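Local coordinates for UBP3-associated protein BRE5 (Saccharomyces cerevisiae, PDB 2QIY) that works together with the protease UBP3 in de-ubiquitination, cleaving ubiquitin off and so leading to mono-ubiquitination of sec23, here represented by its dimeric NTF2-like domain, at residues 94-97 / 103-106. Sequence-based numbering, arbitrary orientation.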
# COMPACT_ATOMS: atom_id res chain seq x y z
N PHE A 94 -6.72 3.72 7.05
CA PHE A 94 -7.67 2.61 7.17
C PHE A 94 -9.02 2.94 6.58
O PHE A 94 -9.40 4.12 6.46
CB PHE A 94 -7.84 2.19 8.63
CG PHE A 94 -8.33 3.30 9.53
CD1 PHE A 94 -9.69 3.55 9.66
CD2 PHE A 94 -7.42 4.11 10.21
CE1 PHE A 94 -10.15 4.58 10.49
CE2 PHE A 94 -7.88 5.16 11.04
CZ PHE A 94 -9.23 5.39 11.17
N GLN A 95 -9.75 1.88 6.23
CA GLN A 95 -11.19 1.96 5.91
C GLN A 95 -11.88 0.67 6.36
O GLN A 95 -11.24 -0.37 6.50
CB GLN A 95 -11.42 2.11 4.40
CG GLN A 95 -10.84 3.36 3.73
CD GLN A 95 -10.99 3.33 2.20
OE1 GLN A 95 -11.22 2.27 1.61
NE2 GLN A 95 -10.88 4.50 1.57
N TYR A 96 -13.20 0.73 6.53
CA TYR A 96 -13.98 -0.48 6.74
C TYR A 96 -14.24 -1.13 5.38
O TYR A 96 -14.23 -0.45 4.35
CB TYR A 96 -15.30 -0.17 7.45
CG TYR A 96 -15.16 -0.04 8.95
CD1 TYR A 96 -15.42 1.17 9.59
CD2 TYR A 96 -14.77 -1.13 9.72
CE1 TYR A 96 -15.30 1.29 10.98
CE2 TYR A 96 -14.65 -1.03 11.11
CZ TYR A 96 -14.92 0.18 11.73
OH TYR A 96 -14.80 0.26 13.10
N THR A 97 -14.51 -2.43 5.39
CA THR A 97 -14.66 -3.20 4.16
C THR A 97 -15.39 -4.51 4.44
O THR A 97 -15.71 -4.79 5.59
CB THR A 97 -13.27 -3.51 3.53
OG1 THR A 97 -13.44 -4.00 2.20
CG2 THR A 97 -12.47 -4.52 4.36
N SER A 103 -15.16 -5.62 8.53
CA SER A 103 -13.73 -5.89 8.35
C SER A 103 -12.98 -4.57 8.22
O SER A 103 -13.59 -3.53 7.94
CB SER A 103 -13.51 -6.77 7.13
OG SER A 103 -14.08 -8.05 7.35
N ILE A 104 -11.66 -4.60 8.42
CA ILE A 104 -10.86 -3.38 8.39
C ILE A 104 -9.70 -3.54 7.41
O ILE A 104 -8.93 -4.49 7.50
CB ILE A 104 -10.30 -3.01 9.79
CG1 ILE A 104 -11.41 -3.00 10.84
CG2 ILE A 104 -9.57 -1.64 9.73
CD1 ILE A 104 -10.90 -3.01 12.26
N LEU A 105 -9.59 -2.59 6.48
CA LEU A 105 -8.46 -2.46 5.55
C LEU A 105 -7.47 -1.49 6.15
O LEU A 105 -7.84 -0.36 6.48
CB LEU A 105 -8.98 -1.84 4.24
CG LEU A 105 -8.31 -2.00 2.86
CD1 LEU A 105 -8.51 -0.82 1.88
CD2 LEU A 105 -6.90 -2.64 2.80
N ILE A 106 -6.21 -1.93 6.30
CA ILE A 106 -5.17 -1.09 6.85
C ILE A 106 -4.01 -0.97 5.86
O ILE A 106 -3.56 -1.96 5.30
CB ILE A 106 -4.62 -1.65 8.21
CG1 ILE A 106 -5.75 -1.85 9.21
CG2 ILE A 106 -3.53 -0.74 8.77
CD1 ILE A 106 -5.32 -2.56 10.53
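The Y96 ring meets the neighbouring strand through its CD2/CE2 side. The carbonyl oxygen of S103 sits at its edge, in the ring plane, with Y96 CD2 3.2 Å from S103 O, while I104 CG1 approaches obliquely, 3.8 Å from Y96 CE2. With CG beside the backbone N (chi1 -82°), the ring runs alongside the I104 side chain. F94 shares this side of the sheet but takes the other course: its CB lies 3.3 Å from L105 O and, more loosely, near I104 CG2, and chi1 of 59° turns the ring away from 103-106; it makes a cation-pi contact with K64 of the second subunit. Helix 11-28 packs against this side, V11 touching F94 and Y96, and I14 touching I104.

On the reverse side, T97 CG2 packs 3.7 Å from S103 CB, and Q95 and L105 run abreast. The Q95 amide reaches into the dimer partner, NE2 donating to T44 OG1 and D142 O of the second subunit, whose I143 also packs on Q95 and L105.

Two hydrogen-bonded pairs join the backbones. Q95 and L105 exchange bonds in both directions; L105 N to Q95 O is 2.8 Å, almost in line with the carbonyl. The T97-S103 pair is less regular: T97 N lies 2.9 Å from S103 O but well above the carbonyl plane, and the return bond, S103 N to T97 O, is weak at 3.1 Å. Between them, Y96 and I104 form a non-hydrogen-bonded pair. S103 O thus receives T97 N, the Y96 CA-H and the ring edge together.

This is the turn end of the antiparallel hairpin of strands 85-97 and 103-114 in the NTF2 fold, whose curved sheet has a helix against one face and, here, the second subunit against the other.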